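PDB 6AKZ: GlcNAc Inducible Gene 2, GIG2 from Candida albicans, which is probably an iron-dependent oxygenase of the DUF1479 family, with a cupin-type fold and a gene induced by N-acetylglucosamine. Local coordinates for residues Lys48-Ile53 and Leu275-Leu280; Glu155-Asp160 and Asn220-Lys225. One frame throughout, in Å; residues are numbered along the deposited sequence.

Overall arrangement
Contact 1 packs the helix 32-56 against the segment leading into helix 278-287, and contact 2 joins two loops; the centres of the two contacts are about 20 Å apart. Both segments of contact 2 fall between Ile53 and Leu275 along the chain. The two also touch directly: Leu278 CD2 packs on Ala223 CB at 3.5 Å, and Lys279 CE lies 3.3 Å from Trp221 O. The iron(III) site of His192, Asp194 and His355, a two-histidine, one-carboxylate set, is nearer to contact 1. There the side chain of Leu275 is about 7 Å from that of His355. The side chain of Leu275 is about 12 Å from the bound iron(III) ion. Contact 2 lies away from the metal.

Contact 1: residues Lys48-Ile53 and Leu275-Leu280; sequences KEFTEI and LPSLKL
The ring of Phe50 meets Leu275 over one face, where Leu275 CD2 sits 4.0 Å from the ring centroid and 20° off its normal, a CH-pi contact displaced toward the rim. At the ring edge, in its plane, Ser277 OG lies 3.5 Å from Phe50 CE1. Leu280 CD1 approaches the same CE1 obliquely, the two side chains sliding past each other in opposite directions.

Glu49, one residue before, has CG anti to its own nitrogen (chi1 175°) and an extended chain, which carries the carboxylate across to the other segment. Ser277 OG donates a hydrogen bond to Glu49 OE2; the modelled separation of 2.3 Å is so short that its exact length is doubtful. A water donates to that same OE2 at 2.7 Å and also to Pro276 O at 2.9 Å, bridging the two segments. Leu280 CD1 lies beside the carboxylate, 3.6 Å from Glu49 OE2. One helical turn along from Glu49, Ile53 CD1 meets Pro276 CG tip to tip at 4.0 Å. Pro276 is the centre of an inverse gamma turn, closed by Ser277 N bonding Leu275 O at 2.7 Å.

Ser277 occupies the N-cap position of helix 278-287 but makes no capping bond with its side chain. Leu280, in the first turn of that helix, also packs on Leu42, Glu45 and Ile46 of helix 32-56. Ile53 and Pro276 both touch Ile336 of strand 336-337 and Tyr60 of a loop, while Leu275, just past strand 272-274, bonds through its backbone to Pro354, next to iron ligand His355.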
loop_
_atom_site.group_PDB
_atom_site.type_symbol
_atom_site.label_atom_id
_atom_site.label_comp_id
_atom_site.label_asym_id
_atom_site.label_seq_id
_atom_site.Cartn_x
_atom_site.Cartn_y
_atom_site.Cartn_z
ATOM N N LYS A 48 -15.130 8.135 19.944
ATOM C CA LYS A 48 -14.681 9.486 20.102
ATOM C C LYS A 48 -13.950 10.020 18.852
ATOM O O LYS A 48 -14.319 11.081 18.331
ATOM C CB LYS A 48 -13.754 9.667 21.289
ATOM C CG LYS A 48 -14.395 9.567 22.655
ATOM C CD LYS A 48 -13.363 9.463 23.795
ATOM C CE LYS A 48 -12.146 10.375 23.655
ATOM N NZ LYS A 48 -12.496 11.835 23.663
ATOM N N GLU A 49 -12.983 9.252 18.329
ATOM C CA GLU A 49 -12.062 9.815 17.328
ATOM C C GLU A 49 -12.783 9.784 15.981
ATOM O O GLU A 49 -12.621 10.726 15.194
ATOM C CB GLU A 49 -10.777 9.024 17.240
ATOM C CG GLU A 49 -9.841 9.508 16.118
ATOM C CD GLU A 49 -8.412 8.977 16.151
ATOM O OE1 GLU A 49 -7.712 9.257 17.154
ATOM O OE2 GLU A 49 -7.949 8.319 15.160
ATOM N N PHE A 50 -13.578 8.753 15.705
ATOM C CA PHE A 50 -14.197 8.630 14.352
ATOM C C PHE A 50 -15.364 9.606 14.242
ATOM O O PHE A 50 -15.623 10.109 13.154
ATOM C CB PHE A 50 -14.619 7.236 13.896
ATOM C CG PHE A 50 -13.490 6.246 13.706
ATOM C CD1 PHE A 50 -12.141 6.558 13.984
ATOM C CD2 PHE A 50 -13.796 4.984 13.225
ATOM C CE1 PHE A 50 -11.141 5.609 13.827
ATOM C CE2 PHE A 50 -12.784 4.057 13.008
ATOM C CZ PHE A 50 -11.454 4.371 13.347
ATOM N N THR A 51 -16.006 9.914 15.377
ATOM C CA THR A 51 -16.929 11.005 15.428
ATOM C C THR A 51 -16.254 12.301 15.036
ATOM O O THR A 51 -16.852 13.065 14.241
ATOM C CB THR A 51 -17.606 11.074 16.804
ATOM O OG1 THR A 51 -18.420 9.925 16.995
ATOM C CG2 THR A 51 -18.477 12.339 16.963
ATOM N N GLU A 52 -15.100 12.627 15.635
ATOM C CA GLU A 52 -14.405 13.864 15.315
ATOM C C GLU A 52 -14.079 13.902 13.812
ATOM O O GLU A 52 -14.301 14.860 13.164
ATOM C CB GLU A 52 -13.182 14.054 16.203
ATOM C CG GLU A 52 -12.351 15.241 15.833
ATOM C CD GLU A 52 -11.096 15.483 16.679
ATOM O OE1 GLU A 52 -11.298 15.740 17.884
ATOM O OE2 GLU A 52 -9.924 15.621 16.142
ATOM N N ILE A 53 -13.663 12.775 13.248
ATOM C CA ILE A 53 -13.292 12.745 11.846
ATOM C C ILE A 53 -14.487 13.109 10.999
ATOM O O ILE A 53 -14.415 13.932 10.104
ATOM C CB ILE A 53 -12.744 11.383 11.395
ATOM C CG1 ILE A 53 -11.416 11.149 12.061
ATOM C CG2 ILE A 53 -12.690 11.346 9.851
ATOM C CD1 ILE A 53 -10.826 9.760 11.786
ATOM N N LEU A 275 -9.977 6.183 5.611
ATOM C CA LEU A 275 -10.268 6.248 7.040
ATOM C C LEU A 275 -8.959 6.680 7.663
ATOM O O LEU A 275 -8.109 5.835 7.959
ATOM C CB LEU A 275 -10.686 4.876 7.556
ATOM C CG LEU A 275 -11.636 4.895 8.716
ATOM C CD1 LEU A 275 -11.969 3.441 9.090
ATOM C CD2 LEU A 275 -10.995 5.613 9.837
ATOM N N PRO A 276 -8.811 7.977 7.979
ATOM C CA PRO A 276 -7.522 8.503 8.320
ATOM C C PRO A 276 -7.144 8.288 9.792
ATOM O O PRO A 276 -6.913 9.238 10.590
ATOM C CB PRO A 276 -7.652 9.981 7.885
ATOM C CG PRO A 276 -9.069 10.296 8.287
ATOM C CD PRO A 276 -9.795 9.073 7.737
ATOM N N SER A 277 -7.190 7.033 10.234
ATOM C CA SER A 277 -6.803 6.742 11.586
ATOM C C SER A 277 -6.134 5.341 11.553
ATOM O O SER A 277 -6.794 4.316 11.618
ATOM C CB SER A 277 -8.046 6.727 12.501
ATOM O OG SER A 277 -7.705 6.395 13.873
ATOM N N LEU A 278 -4.812 5.309 11.546
ATOM C CA LEU A 278 -4.119 4.083 11.179
ATOM C C LEU A 278 -4.153 3.043 12.309
ATOM O O LEU A 278 -4.518 1.883 12.093
ATOM C CB LEU A 278 -2.679 4.436 10.712
ATOM C CG LEU A 278 -1.768 3.320 10.316
ATOM C CD1 LEU A 278 -2.374 2.496 9.197
ATOM C CD2 LEU A 278 -0.443 3.981 9.821
ATOM N N LYS A 279 -3.730 3.456 13.505
ATOM C CA LYS A 279 -3.668 2.592 14.637
ATOM C C LYS A 279 -5.025 2.090 15.047
ATOM O O LYS A 279 -5.161 0.874 15.276
ATOM C CB LYS A 279 -2.992 3.257 15.835
ATOM C CG LYS A 279 -2.671 2.361 17.010
ATOM C CD LYS A 279 -2.250 3.222 18.208
ATOM C CE LYS A 279 -0.843 3.732 18.085
ATOM N NZ LYS A 279 -0.565 4.698 19.171
ATOM N N LEU A 280 -6.011 2.950 15.204
ATOM C CA LEU A 280 -7.337 2.464 15.599
ATOM C C LEU A 280 -7.920 1.526 14.574
ATOM O O LEU A 280 -8.574 0.511 14.916
ATOM C CB LEU A 280 -8.289 3.631 15.870
ATOM C CG LEU A 280 -7.992 4.484 17.054
ATOM C CD1 LEU A 280 -9.008 5.575 17.223
ATOM C CD2 LEU A 280 -7.871 3.689 18.320
HETATM O O HOH W 1 -6.598 9.914 13.411
#

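Contact 2: residues Glu155-Asp160 and Asn220-Lys225; sequences EFYVED and NWDAFK
Tyr157 OH donates to Asp222 OD2 at 2.5 Å, arriving from above the carboxylate plane, while OD2 itself lies in the plane of the phenol ring at its edge. The other oxygen, Asp222 OD1, accepts from Phe224 N at 3.0 Å, so bonds to both oxygens restrain the carboxylate's rotation. The Tyr157 torsion, chi1 72°, places CG between the backbone nitrogen and carbonyl carbon and lays the ring over Lys225, whose CA stands 4.1 Å from the ring centroid in a CH-pi contact.

The bond from Phe224 N makes an Asx turn, within a type I beta turn running from Asp222 to Lys225. Backbone pairing is a single beta bridge between Tyr157 and Lys225, with Tyr157 N donating to Phe224 O at 3.1 Å and a second backbone bond joining Tyr157 with Leu226. Beside it the rings of Phe156 and Phe224 meet obliquely, planes at 51°, with Phe224 CD1 over one face of Phe156 and 3.6 Å from its CE1. His350 of strand 346-350 meets Phe224 edge-to-face and bonds Ala223 O. Further along, Glu159 OE1 and Lys225 NZ form a long salt bridge at 3.7 Å, and a water accepting from Lys225 NZ donates to Glu159 OE2.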
loop_
_atom_site.group_PDB
_atom_site.type_symbol
_atom_site.label_atom_id
_atom_site.label_comp_id
_atom_site.label_asym_id
_atom_site.label_seq_id
_atom_site.Cartn_x
_atom_site.Cartn_y
_atom_site.Cartn_z
ATOM N N GLU A 155 10.015 8.129 7.431
ATOM C CA GLU A 155 8.957 7.876 8.402
ATOM C C GLU A 155 8.985 6.424 8.827
ATOM O O GLU A 155 8.506 6.078 9.916
ATOM C CB GLU A 155 7.659 8.257 7.825
ATOM C CG GLU A 155 7.607 9.741 7.352
ATOM C CD GLU A 155 7.674 10.729 8.525
ATOM O OE1 GLU A 155 7.040 10.414 9.573
ATOM O OE2 GLU A 155 8.404 11.791 8.454
ATOM N N PHE A 156 9.583 5.564 8.018
ATOM C CA PHE A 156 9.678 4.113 8.387
ATOM C C PHE A 156 11.083 3.835 8.976
ATOM O O PHE A 156 12.061 4.648 8.840
ATOM C CB PHE A 156 9.437 3.240 7.138
ATOM C CG PHE A 156 8.031 3.263 6.669
ATOM C CD1 PHE A 156 7.145 2.294 7.144
ATOM C CD2 PHE A 156 7.614 4.160 5.719
ATOM C CE1 PHE A 156 5.846 2.295 6.746
ATOM C CE2 PHE A 156 6.300 4.184 5.292
ATOM C CZ PHE A 156 5.425 3.260 5.802
ATOM N N TYR A 157 11.215 2.719 9.678
ATOM C CA TYR A 157 12.475 2.346 10.263
ATOM C C TYR A 157 12.552 0.898 10.592
ATOM O O TYR A 157 11.533 0.199 10.587
ATOM C CB TYR A 157 12.650 3.152 11.583
ATOM C CG TYR A 157 11.784 2.745 12.732
ATOM C CD1 TYR A 157 10.486 3.175 12.822
ATOM C CD2 TYR A 157 12.276 1.891 13.723
ATOM C CE1 TYR A 157 9.675 2.854 13.930
ATOM C CE2 TYR A 157 11.493 1.541 14.827
ATOM C CZ TYR A 157 10.197 2.058 14.943
ATOM O OH TYR A 157 9.382 1.693 15.951
ATOM N N VAL A 158 13.774 0.435 10.870
ATOM C CA VAL A 158 13.940 -0.849 11.485
ATOM C C VAL A 158 14.876 -0.708 12.647
ATOM O O VAL A 158 15.755 0.156 12.664
ATOM C CB VAL A 158 14.453 -1.975 10.570
ATOM C CG1 VAL A 158 13.420 -2.264 9.521
ATOM C CG2 VAL A 158 15.821 -1.691 9.935
ATOM N N GLU A 159 14.684 -1.574 13.605
ATOM C CA GLU A 159 15.506 -1.584 14.796
ATOM C C GLU A 159 16.749 -2.435 14.596
ATOM O O GLU A 159 17.844 -1.985 14.842
ATOM C CB GLU A 159 14.706 -2.100 15.953
ATOM C CG GLU A 159 15.400 -1.867 17.295
ATOM C CD GLU A 159 14.422 -2.053 18.436
ATOM O OE1 GLU A 159 14.191 -3.206 18.768
ATOM O OE2 GLU A 159 13.834 -1.043 18.929
ATOM N N ASP A 160 16.576 -3.614 14.069
ATOM C CA ASP A 160 17.692 -4.505 13.822
ATOM C C ASP A 160 18.338 -4.184 12.501
ATOM O O ASP A 160 18.163 -4.856 11.548
ATOM C CB ASP A 160 17.202 -5.924 13.858
ATOM C CG ASP A 160 18.297 -6.943 13.659
ATOM O OD1 ASP A 160 19.448 -6.595 13.494
ATOM O OD2 ASP A 160 17.899 -8.102 13.619
ATOM N N ASN A 220 0.231 0.609 21.834
ATOM C CA ASN A 220 1.631 0.711 21.503
ATOM C C ASN A 220 2.029 0.125 20.124
ATOM O O ASN A 220 3.240 -0.033 19.853
ATOM C CB ASN A 220 2.414 0.096 22.626
ATOM C CG ASN A 220 2.402 1.015 23.816
ATOM O OD1 ASN A 220 2.794 2.186 23.740
ATOM N ND2 ASN A 220 1.910 0.530 24.875
ATOM N N TRP A 221 1.048 -0.256 19.311
ATOM C CA TRP A 221 1.347 -0.716 17.930
ATOM C C TRP A 221 1.966 0.429 17.101
ATOM O O TRP A 221 1.413 1.526 17.083
ATOM C CB TRP A 221 0.113 -1.257 17.243
ATOM C CG TRP A 221 0.406 -1.873 15.935
ATOM C CD1 TRP A 221 1.222 -2.939 15.696
ATOM C CD2 TRP A 221 -0.016 -1.390 14.651
ATOM N NE1 TRP A 221 1.322 -3.144 14.340
ATOM C CE2 TRP A 221 0.564 -2.208 13.684
ATOM C CE3 TRP A 221 -0.812 -0.315 14.228
ATOM C CZ2 TRP A 221 0.313 -2.044 12.314
ATOM C CZ3 TRP A 221 -0.999 -0.109 12.869
ATOM C CH2 TRP A 221 -0.474 -0.996 11.931
ATOM N N ASP A 222 3.082 0.131 16.470
ATOM C CA ASP A 222 3.868 1.064 15.684
ATOM C C ASP A 222 3.773 0.532 14.243
ATOM O O ASP A 222 4.462 -0.403 13.846
ATOM C CB ASP A 222 5.324 1.103 16.152
ATOM C CG ASP A 222 6.094 2.263 15.513
ATOM O OD1 ASP A 222 5.671 2.723 14.429
ATOM O OD2 ASP A 222 7.088 2.675 16.132
ATOM N N ALA A 223 3.005 1.253 13.450
ATOM C CA ALA A 223 2.835 0.940 11.989
ATOM C C ALA A 223 4.037 1.178 11.081
ATOM O O ALA A 223 4.030 0.769 9.900
ATOM C CB ALA A 223 1.653 1.764 11.463
ATOM N N PHE A 224 5.056 1.761 11.645
ATOM C CA PHE A 224 6.211 2.213 10.893
ATOM C C PHE A 224 7.443 1.400 11.120
ATOM O O PHE A 224 8.435 1.674 10.463
ATOM C CB PHE A 224 6.433 3.701 11.061
ATOM C CG PHE A 224 5.291 4.475 10.544
ATOM C CD1 PHE A 224 5.229 4.840 9.193
ATOM C CD2 PHE A 224 4.179 4.729 11.354
ATOM C CE1 PHE A 224 4.128 5.501 8.688
ATOM C CE2 PHE A 224 3.078 5.397 10.845
ATOM C CZ PHE A 224 3.041 5.743 9.493
ATOM N N LYS A 225 7.367 0.418 12.025
ATOM C CA LYS A 225 8.495 -0.445 12.305
ATOM C C LYS A 225 8.444 -1.680 11.373
ATOM O O LYS A 225 7.452 -2.420 11.387
ATOM C CB LYS A 225 8.416 -0.899 13.746
ATOM C CG LYS A 225 9.521 -1.833 14.131
ATOM C CD LYS A 225 9.526 -2.048 15.658
ATOM C CE LYS A 225 10.586 -3.107 16.037
ATOM N NZ LYS A 225 10.661 -3.043 17.535
HETATM O O HOH W 2 10.624 -0.558 19.329
#